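Local coordinates for protein N-(5'-phosphoribosyl)anthranilate isomerase (Thermococcus kodakarensis, PDB 5LHF) that isomerises N-(5-phospho-beta-D-ribosyl)anthranilate to 1-(2-carboxyphenylamino)-1-deoxy-D-ribulose 5-phosphate, the third step from chorismate to L-tryptophan, at residues G142-Y147 with I174-P179; P108-D113 with A118-E123; E21-A26 with V197-F202; S59-K62 with E66-N69. All blocks are in the same frame, centred on the assembly; numbering follows the deposited sequence.

Contact 1: residues G142-Y147 with I174-P179; sequences GRRHDY and IRWVKP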
loop_
_atom_site.group_PDB
_atom_site.type_symbol
_atom_site.label_atom_id
_atom_site.label_comp_id
_atom_site.label_asym_id
_atom_site.label_seq_id
_atom_site.Cartn_x
_atom_site.Cartn_y
_atom_site.Cartn_z
ATOM N N GLY A 142 -19.090 -3.663 7.050
ATOM C CA GLY A 142 -18.083 -3.181 7.985
ATOM C C GLY A 142 -17.156 -2.120 7.426
ATOM O O GLY A 142 -16.349 -1.563 8.179
ATOM N N ARG A 143 -17.250 -1.830 6.131
ATOM C CA ARG A 143 -16.331 -0.877 5.522
ATOM C C ARG A 143 -16.513 0.522 6.105
ATOM O O ARG A 143 -15.531 1.240 6.328
ATOM C CB ARG A 143 -16.530 -0.877 4.010
ATOM C CG ARG A 143 -15.544 -0.042 3.261
ATOM C CD ARG A 143 -15.589 -0.373 1.779
ATOM N NE ARG A 143 -14.704 0.521 1.053
ATOM C CZ ARG A 143 -13.408 0.305 0.883
ATOM N NH1 ARG A 143 -12.839 -0.804 1.364
ATOM N NH2 ARG A 143 -12.690 1.198 0.219
ATOM N N ARG A 144 -17.760 0.921 6.372
ATOM C CA ARG A 144 -17.994 2.218 7.000
ATOM C C ARG A 144 -17.338 2.284 8.375
ATOM O O ARG A 144 -16.758 3.309 8.752
ATOM C CB ARG A 144 -19.497 2.495 7.095
ATOM C CG ARG A 144 -20.111 3.010 5.795
ATOM C CD ARG A 144 -21.623 3.189 5.896
ATOM N NE ARG A 144 -22.011 4.380 6.654
ATOM C CZ ARG A 144 -22.285 5.560 6.106
ATOM N NH1 ARG A 144 -22.213 5.716 4.790
ATOM N NH2 ARG A 144 -22.631 6.587 6.873
ATOM N N HIS A 145 -17.423 1.192 9.136
ATOM C CA HIS A 145 -16.716 1.102 10.408
ATOM C C HIS A 145 -15.213 1.247 10.214
ATOM O O HIS A 145 -14.528 1.876 11.030
ATOM C CB HIS A 145 -17.045 -0.234 11.072
ATOM C CG HIS A 145 -16.076 -0.645 12.139
ATOM N ND1 HIS A 145 -14.868 -1.250 11.859
ATOM C CD2 HIS A 145 -16.151 -0.562 13.488
ATOM C CE1 HIS A 145 -14.235 -1.504 12.989
ATOM N NE2 HIS A 145 -14.992 -1.097 13.993
ATOM N N ASP A 146 -14.677 0.651 9.149
ATOM C CA ASP A 146 -13.242 0.734 8.904
ATOM C C ASP A 146 -12.811 2.169 8.622
ATOM O O ASP A 146 -11.748 2.599 9.079
ATOM C CB ASP A 146 -12.847 -0.191 7.755
ATOM C CG ASP A 146 -13.068 -1.662 8.082
ATOM O OD1 ASP A 146 -13.474 -1.971 9.220
ATOM O OD2 ASP A 146 -12.820 -2.507 7.194
ATOM N N TYR A 147 -13.624 2.925 7.876
ATOM C CA TYR A 147 -13.315 4.339 7.657
ATOM C C TYR A 147 -13.310 5.123 8.969
ATOM O O TYR A 147 -12.470 6.008 9.172
ATOM C CB TYR A 147 -14.323 4.967 6.691
ATOM C CG TYR A 147 -14.206 4.578 5.227
ATOM C CD1 TYR A 147 -13.116 3.868 4.735
ATOM C CD2 TYR A 147 -15.210 4.930 4.332
ATOM C CE1 TYR A 147 -13.039 3.524 3.379
ATOM C CE2 TYR A 147 -15.137 4.592 2.986
ATOM C CZ TYR A 147 -14.064 3.895 2.517
ATOM O OH TYR A 147 -14.026 3.580 1.176
ATOM N N ILE A 174 -11.786 9.713 0.873
ATOM C CA ILE A 174 -10.826 10.760 1.202
ATOM C C ILE A 174 -11.434 11.760 2.178
ATOM O O ILE A 174 -10.848 12.067 3.219
ATOM C CB ILE A 174 -10.317 11.450 -0.076
ATOM C CG1 ILE A 174 -9.305 10.551 -0.789
ATOM C CG2 ILE A 174 -9.690 12.811 0.263
ATOM C CD1 ILE A 174 -9.022 10.926 -2.278
ATOM N N ARG A 175 -12.603 12.307 1.857
ATOM C CA ARG A 175 -13.084 13.344 2.760
ATOM C C ARG A 175 -13.632 12.777 4.065
ATOM O O ARG A 175 -13.797 13.536 5.031
ATOM C CB ARG A 175 -14.096 14.240 2.041
ATOM C CG ARG A 175 -13.413 15.162 1.007
ATOM C CD ARG A 175 -14.404 15.964 0.159
ATOM N NE ARG A 175 -15.068 15.139 -0.847
ATOM C CZ ARG A 175 -16.252 14.555 -0.680
ATOM N NH1 ARG A 175 -16.916 14.697 0.455
ATOM N NH2 ARG A 175 -16.770 13.821 -1.646
ATOM N N TRP A 176 -13.847 11.459 4.140
ATOM C CA TRP A 176 -14.204 10.807 5.397
ATOM C C TRP A 176 -12.970 10.545 6.256
ATOM O O TRP A 176 -12.949 10.875 7.447
ATOM C CB TRP A 176 -14.945 9.502 5.105
ATOM C CG TRP A 176 -15.561 8.806 6.276
ATOM C CD1 TRP A 176 -15.153 8.844 7.586
ATOM C CD2 TRP A 176 -16.716 7.960 6.244
ATOM N NE1 TRP A 176 -15.984 8.072 8.365
ATOM C CE2 TRP A 176 -16.951 7.519 7.565
ATOM C CE3 TRP A 176 -17.573 7.531 5.224
ATOM C CZ2 TRP A 176 -18.007 6.665 7.890
ATOM C CZ3 TRP A 176 -18.621 6.685 5.547
ATOM C CH2 TRP A 176 -18.830 6.264 6.869
ATOM N N VAL A 177 -11.926 9.971 5.665
ATOM C CA VAL A 177 -10.749 9.573 6.442
ATOM C C VAL A 177 -9.695 10.677 6.497
ATOM O O VAL A 177 -8.943 10.760 7.472
ATOM C CB VAL A 177 -10.169 8.280 5.848
ATOM C CG1 VAL A 177 -8.861 7.865 6.544
ATOM C CG2 VAL A 177 -11.204 7.165 5.928
ATOM N N LYS A 178 -9.642 11.528 5.473
ATOM C CA LYS A 178 -8.607 12.547 5.318
ATOM C C LYS A 178 -7.195 11.973 5.476
ATOM O O LYS A 178 -6.427 12.423 6.332
ATOM C CB LYS A 178 -8.834 13.709 6.276
ATOM C CG LYS A 178 -10.147 14.441 6.043
ATOM C CD LYS A 178 -10.285 15.621 6.980
ATOM C CE LYS A 178 -11.450 16.500 6.573
ATOM N NZ LYS A 178 -12.733 15.744 6.604
ATOM N N PRO A 179 -6.818 11.005 4.651
ATOM C CA PRO A 179 -5.476 10.429 4.726
ATOM C C PRO A 179 -4.460 11.325 4.033
ATOM O O PRO A 179 -4.804 12.227 3.260
ATOM C CB PRO A 179 -5.633 9.101 3.976
ATOM C CG PRO A 179 -6.616 9.445 2.895
ATOM C CD PRO A 179 -7.592 10.454 3.523
#
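Tyr147 turns the edge of its ring to the face of the Trp176 indole in a T-shaped pair, the ring of Tyr147 and the six-membered ring of Trp176 standing 5.4 Å apart between centroids with planes 68° to each other. The touching atom of the edge is Tyr147 CD2, 3.6 Å from Trp176 CE3. A CH-pi contact goes with it: Tyr147 CB lies 3.8 Å from the centroid of the five-membered ring of Trp176, squarely over the face. The indole reaches across because its CG is anti to the backbone N (chi1 -171°).

At the far edge of the indole the relation is reversed. Trp176 CH2 comes 3.6 Å from Arg144 CZ, over the centre of the guanidinium face, with the two planes 70° apart, so the arginine rides on the ring edge and not on its pi face. Apolar packing adds Val177 CG2, 3.9 Å from Tyr147 CB.

No hydrogen bond crosses between the segments. Within the first, Arg143 NH2 gives a weak bond to Tyr147 OH at 2.9 Å; the same guanidinium also bonds the carbonyls of Gly163, through NH2, and Gly138, through NH1.

Helices 143-156 and 170-177 are successive outer helices of the TIM barrel, joined through strand 160-162. Tyr147 also touches Ala173, and Trp176 reaches Arg148, so the helices also touch beyond this pair; Val177 leans inward on Leu161 of the strand between them.

Contact 2: residues P108-D113 with A118-E123; sequences PRESDD and AERLLE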
loop_
_atom_site.group_PDB
_atom_site.type_symbol
_atom_site.label_atom_id
_atom_site.label_comp_id
_atom_site.label_asym_id
_atom_site.label_seq_id
_atom_site.Cartn_x
_atom_site.Cartn_y
_atom_site.Cartn_z
ATOM N N PRO A 108 -8.850 -3.562 12.331
ATOM C CA PRO A 108 -9.584 -4.545 13.137
ATOM C C PRO A 108 -11.071 -4.232 13.202
ATOM O O PRO A 108 -11.493 -3.075 13.121
ATOM C CB PRO A 108 -8.940 -4.426 14.526
ATOM C CG PRO A 108 -7.652 -3.685 14.315
ATOM C CD PRO A 108 -7.877 -2.799 13.130
ATOM N N ARG A 109 -11.869 -5.284 13.364
ATOM C CA ARG A 109 -13.313 -5.169 13.540
ATOM C C ARG A 109 -13.747 -5.921 14.790
ATOM O O ARG A 109 -14.660 -6.749 14.766
ATOM C CB ARG A 109 -14.063 -5.689 12.316
ATOM C CG ARG A 109 -13.991 -4.777 11.085
ATOM C CD ARG A 109 -14.610 -5.481 9.882
ATOM N NE ARG A 109 -14.560 -4.681 8.666
ATOM C CZ ARG A 109 -15.165 -5.022 7.535
ATOM N NH1 ARG A 109 -15.862 -6.150 7.475
ATOM N NH2 ARG A 109 -15.081 -4.236 6.467
ATOM N N GLU A 110 -13.078 -5.645 15.909
ATOM C CA GLU A 110 -13.319 -6.359 17.154
ATOM C C GLU A 110 -14.336 -5.667 18.058
ATOM O O GLU A 110 -14.682 -6.215 19.111
ATOM C CB GLU A 110 -12.002 -6.547 17.911
ATOM C CG GLU A 110 -10.927 -7.265 17.117
ATOM C CD GLU A 110 -11.420 -8.564 16.511
ATOM O OE1 GLU A 110 -12.167 -9.297 17.195
ATOM O OE2 GLU A 110 -11.063 -8.852 15.348
ATOM N N SER A 111 -14.821 -4.489 17.682
ATOM C CA SER A 111 -15.796 -3.766 18.482
ATOM C C SER A 111 -16.790 -3.072 17.561
ATOM O O SER A 111 -16.494 -2.781 16.399
ATOM C CB SER A 111 -15.114 -2.739 19.401
ATOM O OG SER A 111 -16.068 -1.869 19.988
ATOM N N ASP A 112 -17.990 -2.824 18.085
ATOM C CA ASP A 112 -18.941 -1.994 17.358
ATOM C C ASP A 112 -18.584 -0.516 17.451
ATOM O O ASP A 112 -19.009 0.268 16.593
ATOM C CB ASP A 112 -20.362 -2.222 17.880
ATOM C CG ASP A 112 -20.841 -3.650 17.669
ATOM O OD1 ASP A 112 -21.855 -4.039 18.293
ATOM O OD2 ASP A 112 -20.207 -4.380 16.879
ATOM N N ASP A 113 -17.811 -0.126 18.467
ATOM C CA ASP A 113 -17.338 1.246 18.591
ATOM C C ASP A 113 -16.022 1.396 17.839
ATOM O O ASP A 113 -15.041 0.736 18.203
ATOM C CB ASP A 113 -17.152 1.605 20.055
ATOM C CG ASP A 113 -16.580 3.003 20.263
ATOM O OD1 ASP A 113 -16.538 3.810 19.306
ATOM O OD2 ASP A 113 -16.193 3.300 21.416
ATOM N N ALA A 118 -9.844 1.588 17.033
ATOM C CA ALA A 118 -8.791 2.570 16.786
ATOM C C ALA A 118 -7.712 2.524 17.866
ATOM O O ALA A 118 -6.517 2.606 17.556
ATOM C CB ALA A 118 -9.387 3.976 16.677
ATOM N N GLU A 119 -8.107 2.404 19.143
ATOM C CA GLU A 119 -7.118 2.337 20.220
ATOM C C GLU A 119 -6.210 1.126 20.069
ATOM O O GLU A 119 -4.992 1.218 20.258
ATOM C CB GLU A 119 -7.808 2.289 21.587
ATOM C CG GLU A 119 -8.180 3.641 22.158
ATOM C CD GLU A 119 -8.742 3.540 23.568
ATOM O OE1 GLU A 119 -9.332 4.533 24.044
ATOM O OE2 GLU A 119 -8.592 2.469 24.196
ATOM N N ARG A 120 -6.795 -0.029 19.764
ATOM C CA ARG A 120 -6.000 -1.226 19.541
ATOM C C ARG A 120 -5.054 -1.044 18.357
ATOM O O ARG A 120 -3.905 -1.497 18.392
ATOM C CB ARG A 120 -6.938 -2.411 19.316
ATOM C CG ARG A 120 -6.272 -3.744 19.019
ATOM C CD ARG A 120 -7.326 -4.838 18.928
ATOM N NE ARG A 120 -8.542 -4.464 19.651
ATOM C CZ ARG A 120 -9.695 -4.151 19.064
ATOM N NH1 ARG A 120 -9.788 -4.176 17.742
ATOM N NH2 ARG A 120 -10.749 -3.812 19.799
ATOM N N LEU A 121 -5.510 -0.365 17.303
ATOM C CA LEU A 121 -4.668 -0.249 16.117
ATOM C C LEU A 121 -3.480 0.664 16.382
ATOM O O LEU A 121 -2.369 0.389 15.920
ATOM C CB LEU A 121 -5.487 0.257 14.930
ATOM C CG LEU A 121 -4.771 0.269 13.574
ATOM C CD1 LEU A 121 -3.967 -1.017 13.365
ATOM C CD2 LEU A 121 -5.784 0.480 12.444
ATOM N N LEU A 122 -3.691 1.745 17.138
ATOM C CA LEU A 122 -2.602 2.671 17.430
ATOM C C LEU A 122 -1.507 2.007 18.251
ATOM O O LEU A 122 -0.323 2.317 18.073
ATOM C CB LEU A 122 -3.136 3.907 18.161
ATOM C CG LEU A 122 -3.778 4.974 17.279
ATOM C CD1 LEU A 122 -4.564 5.980 18.117
ATOM C CD2 LEU A 122 -2.724 5.684 16.457
ATOM N N GLU A 123 -1.872 1.106 19.163
ATOM C CA GLU A 123 -0.830 0.482 19.971
ATOM C C GLU A 123 0.022 -0.469 19.138
ATOM O O GLU A 123 1.226 -0.582 19.378
ATOM C CB GLU A 123 -1.425 -0.225 21.196
ATOM C CG GLU A 123 -2.420 -1.344 20.921
ATOM C CD GLU A 123 -1.766 -2.684 20.575
ATOM O OE1 GLU A 123 -0.616 -2.930 21.005
ATOM O OE2 GLU A 123 -2.409 -3.490 19.866
#
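Arg120 lays one face of its guanidinium on the loop, where Glu110 CB lies 3.2 Å from Arg120 NH1. Pro108 meets the same group differently: Pro108 CB sits in the guanidinium plane, at its edge, 3.3 Å from Arg120 NH1. The arginine starts straight from the helix, with CG anti to the backbone N (chi1 178°), and then bends sharply at chi3 (-23°), which turns its end into the angle between these two residues. Its charge is met by Asp117 OD1 in a salt bridge; Glu110 OE2 has the opposite charge too, but stays 5.4 Å from Arg120 NH1.

This is a beta-alpha loop of the TIM barrel, leaving strand 100-106 and folding back on helix 114-126, which it leads into. Asp117 ties the parts together, since its carboxylate also accepts from the backbone N of Glu110 and of Ser111. An ST turn follows, Asp113 N donating to Ser111 OG at 2.9 Å, and Asp113, at the N-cap, bonds Ala115 N through OD1.

Pro108 also packs on the helix through another ring carbon: Pro108 CD rests 4.0 Å from Leu121 CD2, the two side chains crossing at about a right angle. Leu121 is buried and also touches Ile153 of helix 143-156.

Contact 3: residues E21-A26 with V197-F202; sequences ERYADA and VLIEAF
Tyr23 carries CG anti to its carbonyl carbon (chi1 -58°), a setting that sends the ring out of the loop toward helix 196-207. On that helix Ile199 holds CG2 anti to the backbone N, which presents this methyl to the tyrosine, and Glu200 runs extended beyond CG to bring its carboxylate to the phenol end.

The methyl lies over one ring face, near the rim: Ile199 CG2 is 3.6 Å from Tyr23 CG and makes a CH-pi contact with the ring. The hydroxyl donates to the carboxylate, Tyr23 OH to Glu200 OE2 at 2.7 Å, meeting the oxygen on its anti side and 33° out of the carboxylate plane. Ring and carboxylate are turned 79° against each other, and Glu200 CG follows along the ring at 3.6 Å from Tyr23 CE2. The other oxygen, Glu200 OE1, has a salt bridge with Arg196, so both ends of the carboxylate are held. A phenylalanine in place of Tyr23 would probably leave Glu200 OE2 without its hydroxyl partner and the carboxylate freer to turn.

Tyr23 also packs on Met203 and Arg207, and Ile199 continues inward to Ile8 of strand 5-9. Residues 21-26 lead from helix 14-20 into strand 26-30, whereas helix 196-207 is the last of the chain; their meeting closes the outer layer of the TIM barrel, where the first beta-alpha unit comes up against the last helix.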
loop_
_atom_site.group_PDB
_atom_site.type_symbol
_atom_site.label_atom_id
_atom_site.label_comp_id
_atom_site.label_asym_id
_atom_site.label_seq_id
_atom_site.Cartn_x
_atom_site.Cartn_y
_atom_site.Cartn_z
ATOM N N GLU A 21 3.658 5.513 -14.141
ATOM C CA GLU A 21 4.666 6.522 -13.837
ATOM C C GLU A 21 4.257 7.917 -14.289
ATOM O O GLU A 21 4.829 8.901 -13.810
ATOM C CB GLU A 21 5.996 6.142 -14.487
ATOM C CG GLU A 21 6.634 4.929 -13.819
ATOM C CD GLU A 21 8.003 4.623 -14.360
ATOM O OE1 GLU A 21 8.828 4.090 -13.591
ATOM O OE2 GLU A 21 8.245 4.897 -15.551
ATOM N N ARG A 22 3.284 8.023 -15.188
ATOM C CA ARG A 22 2.829 9.334 -15.629
ATOM C C ARG A 22 1.894 9.988 -14.627
ATOM O O ARG A 22 1.591 11.183 -14.766
ATOM C CB ARG A 22 2.153 9.206 -16.990
ATOM C CG ARG A 22 3.106 8.733 -18.073
ATOM C CD ARG A 22 2.741 9.286 -19.442
ATOM N NE ARG A 22 1.422 8.847 -19.893
ATOM C CZ ARG A 22 1.170 7.648 -20.405
ATOM N NH1 ARG A 22 2.147 6.754 -20.529
ATOM N NH2 ARG A 22 -0.061 7.348 -20.791
ATOM N N TYR A 23 1.455 9.245 -13.603
ATOM C CA TYR A 23 0.443 9.734 -12.682
ATOM C C TYR A 23 0.802 9.579 -11.212
ATOM O O TYR A 23 0.501 10.486 -10.431
ATOM C CB TYR A 23 -0.892 9.023 -12.951
ATOM C CG TYR A 23 -1.385 9.197 -14.369
ATOM C CD1 TYR A 23 -1.046 8.275 -15.365
ATOM C CD2 TYR A 23 -2.170 10.286 -14.722
ATOM C CE1 TYR A 23 -1.498 8.432 -16.661
ATOM C CE2 TYR A 23 -2.624 10.449 -16.019
ATOM C CZ TYR A 23 -2.288 9.526 -16.979
ATOM O OH TYR A 23 -2.745 9.693 -18.266
ATOM N N ALA A 24 1.405 8.454 -10.807
ATOM C CA ALA A 24 1.491 8.123 -9.390
ATOM C C ALA A 24 2.793 8.627 -8.777
ATOM O O ALA A 24 3.810 8.766 -9.454
ATOM C CB ALA A 24 1.382 6.602 -9.165
ATOM N N ASP A 25 2.753 8.890 -7.470
ATOM C CA ASP A 25 3.990 9.170 -6.750
ATOM C C ASP A 25 4.815 7.920 -6.480
ATOM O O ASP A 25 6.026 8.035 -6.259
ATOM C CB ASP A 25 3.658 9.862 -5.441
ATOM C CG ASP A 25 2.907 11.150 -5.663
ATOM O OD1 ASP A 25 3.519 12.059 -6.244
ATOM O OD2 ASP A 25 1.723 11.247 -5.265
ATOM N N ALA A 26 4.192 6.742 -6.502
ATOM C CA ALA A 26 4.869 5.488 -6.203
ATOM C C ALA A 26 4.063 4.360 -6.818
ATOM O O ALA A 26 2.866 4.503 -7.087
ATOM C CB ALA A 26 5.028 5.248 -4.692
ATOM N N VAL A 197 -7.670 5.406 -18.772
ATOM C CA VAL A 197 -8.883 6.182 -18.535
ATOM C C VAL A 197 -9.359 6.014 -17.097
ATOM O O VAL A 197 -9.778 6.988 -16.452
ATOM C CB VAL A 197 -9.970 5.803 -19.553
ATOM C CG1 VAL A 197 -11.337 6.272 -19.063
ATOM C CG2 VAL A 197 -9.640 6.410 -20.921
ATOM N N LEU A 198 -9.257 4.795 -16.543
ATOM C CA LEU A 198 -9.580 4.594 -15.129
ATOM C C LEU A 198 -8.628 5.367 -14.224
ATOM O O LEU A 198 -9.055 5.940 -13.209
ATOM C CB LEU A 198 -9.544 3.107 -14.770
ATOM C CG LEU A 198 -10.624 2.271 -15.450
ATOM C CD1 LEU A 198 -10.548 0.839 -14.940
ATOM C CD2 LEU A 198 -12.023 2.880 -15.218
ATOM N N ILE A 199 -7.334 5.373 -14.548
ATOM C CA ILE A 199 -6.382 6.122 -13.733
ATOM C C ILE A 199 -6.702 7.614 -13.776
ATOM O O ILE A 199 -6.672 8.297 -12.744
ATOM C CB ILE A 199 -4.927 5.829 -14.162
ATOM C CG1 ILE A 199 -4.557 4.383 -13.797
ATOM C CG2 ILE A 199 -3.970 6.793 -13.452
ATOM C CD1 ILE A 199 -3.226 3.874 -14.432
ATOM N N GLU A 200 -7.017 8.148 -14.958
ATOM C CA GLU A 200 -7.324 9.575 -15.029
ATOM C C GLU A 200 -8.591 9.909 -14.254
ATOM O O GLU A 200 -8.692 10.982 -13.649
ATOM C CB GLU A 200 -7.420 10.018 -16.484
ATOM C CG GLU A 200 -6.059 9.979 -17.143
ATOM C CD GLU A 200 -6.013 10.672 -18.493
ATOM O OE1 GLU A 200 -7.063 10.754 -19.168
ATOM O OE2 GLU A 200 -4.913 11.117 -18.879
ATOM N N ALA A 201 -9.573 9.002 -14.258
ATOM C CA ALA A 201 -10.786 9.250 -13.480
ATOM C C ALA A 201 -10.481 9.248 -11.992
ATOM O O ALA A 201 -11.043 10.053 -11.238
ATOM C CB ALA A 201 -11.853 8.204 -13.803
ATOM N N PHE A 202 -9.611 8.327 -11.552
ATOM C CA PHE A 202 -9.184 8.275 -10.157
ATOM C C PHE A 202 -8.427 9.542 -9.766
ATOM O O PHE A 202 -8.718 10.171 -8.739
ATOM C CB PHE A 202 -8.308 7.028 -9.954
ATOM C CG PHE A 202 -7.974 6.736 -8.521
ATOM C CD1 PHE A 202 -6.815 7.245 -7.946
ATOM C CD2 PHE A 202 -8.802 5.925 -7.757
ATOM C CE1 PHE A 202 -6.496 6.956 -6.644
ATOM C CE2 PHE A 202 -8.486 5.636 -6.435
ATOM C CZ PHE A 202 -7.342 6.156 -5.884
#

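Contact 4: residues S59-K62 with E66-N69; sequences STMK and EWAN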
loop_
_atom_site.group_PDB
_atom_site.type_symbol
_atom_site.label_atom_id
_atom_site.label_comp_id
_atom_site.label_asym_id
_atom_site.label_seq_id
_atom_site.Cartn_x
_atom_site.Cartn_y
_atom_site.Cartn_z
ATOM N N SER A 59 4.890 -7.660 -0.442
ATOM C CA SER A 59 4.777 -9.086 -0.157
ATOM C C SER A 59 4.175 -9.346 1.214
ATOM O O SER A 59 4.269 -8.531 2.138
ATOM C CB SER A 59 6.135 -9.784 -0.254
ATOM O OG SER A 59 5.975 -11.199 -0.126
ATOM N N THR A 60 3.600 -10.538 1.340
ATOM C CA THR A 60 3.134 -11.063 2.613
ATOM C C THR A 60 4.151 -11.985 3.266
ATOM O O THR A 60 3.832 -12.609 4.285
ATOM C CB THR A 60 1.822 -11.812 2.415
ATOM O OG1 THR A 60 2.038 -12.858 1.461
ATOM C CG2 THR A 60 0.746 -10.862 1.895
ATOM N N MET A 61 5.352 -12.098 2.696
ATOM C CA MET A 61 6.428 -12.845 3.332
ATOM C C MET A 61 6.506 -12.516 4.815
ATOM O O MET A 61 6.345 -11.362 5.219
ATOM C CB MET A 61 7.763 -12.538 2.656
ATOM C CG MET A 61 7.973 -13.332 1.395
ATOM S SD MET A 61 9.488 -12.874 0.561
ATOM C CE MET A 61 9.229 -11.153 0.120
ATOM N N LYS A 62 6.744 -13.549 5.622
ATOM C CA LYS A 62 6.633 -13.457 7.071
ATOM C C LYS A 62 7.972 -13.368 7.795
ATOM O O LYS A 62 8.017 -12.819 8.901
ATOM C CB LYS A 62 5.857 -14.670 7.612
ATOM C CG LYS A 62 4.506 -14.902 6.942
ATOM C CD LYS A 62 3.766 -16.095 7.537
ATOM C CE LYS A 62 3.426 -15.864 9.004
ATOM N NZ LYS A 62 2.529 -14.691 9.213
ATOM N N GLU A 66 13.357 -14.821 4.096
ATOM C CA GLU A 66 12.574 -14.630 2.883
ATOM C C GLU A 66 12.731 -13.214 2.340
ATOM O O GLU A 66 13.019 -13.010 1.154
ATOM C CB GLU A 66 11.113 -14.929 3.186
ATOM C CG GLU A 66 10.844 -16.378 3.506
ATOM C CD GLU A 66 9.402 -16.612 3.863
ATOM O OE1 GLU A 66 9.021 -16.344 5.024
ATOM O OE2 GLU A 66 8.647 -17.039 2.970
ATOM N N TRP A 67 12.532 -12.216 3.195
ATOM C CA TRP A 67 12.681 -10.837 2.734
ATOM C C TRP A 67 14.100 -10.548 2.277
ATOM O O TRP A 67 14.302 -9.893 1.249
ATOM C CB TRP A 67 12.271 -9.864 3.837
ATOM C CG TRP A 67 10.826 -9.578 3.801
ATOM C CD1 TRP A 67 9.859 -10.082 4.639
ATOM C CD2 TRP A 67 10.144 -8.713 2.875
ATOM N NE1 TRP A 67 8.625 -9.570 4.290
ATOM C CE2 TRP A 67 8.773 -8.741 3.206
ATOM C CE3 TRP A 67 10.563 -7.918 1.800
ATOM C CZ2 TRP A 67 7.817 -8.000 2.503
ATOM C CZ3 TRP A 67 9.614 -7.203 1.092
ATOM C CH2 TRP A 67 8.256 -7.239 1.455
ATOM N N ALA A 68 15.098 -11.000 3.045
ATOM C CA ALA A 68 16.486 -10.738 2.688
ATOM C C ALA A 68 16.824 -11.312 1.321
ATOM O O ALA A 68 17.486 -10.660 0.507
ATOM C CB ALA A 68 17.420 -11.320 3.754
ATOM N N ASN A 69 16.400 -12.549 1.059
ATOM C CA ASN A 69 16.631 -13.127 -0.257
ATOM C C ASN A 69 15.986 -12.285 -1.351
ATOM O O ASN A 69 16.587 -12.047 -2.408
ATOM C CB ASN A 69 16.078 -14.552 -0.320
ATOM C CG ASN A 69 16.194 -15.137 -1.716
ATOM O OD1 ASN A 69 17.301 -15.443 -2.174
ATOM N ND2 ASN A 69 15.061 -15.255 -2.420
HETATM O O HOH W 1 5.862 -16.337 4.145
#
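Met61 folds over one face of the Trp67 indole, in the beta-alpha loop of the TIM barrel between strand 55-59 and helix 64-74. Met61 CE stands above the six-membered ring, 3.8 Å from its centroid, close to the normal, while SD lies above the five-membered ring at a longer 4.8 Å from its centroid, a Met-aromatic contact. The bend at chi3 (-63°) curls the methyl back onto the ring. The indole N-H also bonds the loop, somewhat bent: Trp67 NE1 donates to Met61 O at 3.0 Å, with an N-H...O angle of 144° and the donor well above the carbonyl plane. Ser59 O meets the benzene edge, 3.6 Å from Trp67 CZ2, while Ser59 CB lies near the rim on the face that Met61 covers. An alanine in place of Trp67 would probably leave a gap under the methionine and take from Met61 O its indole N-H donor.

Around this shell, Ser83 OG is a further partner of Met61 O, and Ile79 and Val81 of strand 78-81 and Leu93 of helix 87-97 pack on the indole too. The loop is shaped by an ST turn, Met61 N donating to Ser59 OG at 3.0 Å, and that hydroxyl in turn is bonded to Val31 O. Glu66 sets its CB 3.7 Å from Met61 SD and bonds Thr63 OG1 through OE1. From its second oxygen a water bridges back to the loop, donating to Glu66 OE2 at 3.1 Å and accepting from Lys62 N at 3.3 Å.

In the fold
Contact 4 is the most buried of the four, an indole packed under a methionine with Glu66 and Lys62 at its rim; contacts 1, 2 and 3 are only partly buried. Contacts 2 and 4 are of one kind, a beta-alpha loop resting on the helix it leads into, yet contact 2 turns on a guanidinium laid on the loop. Contact 1 joins two outer helices through a T-shaped aromatic pair, and contact 3 joins the loop after the first helix to the last helix through a phenol-carboxylate bond. Contacts 1 and 2 touch directly through the Arg109-Asp146 salt bridge, whereas contact 4 lies across the barrel from contact 1, their centres about 29 Å apart.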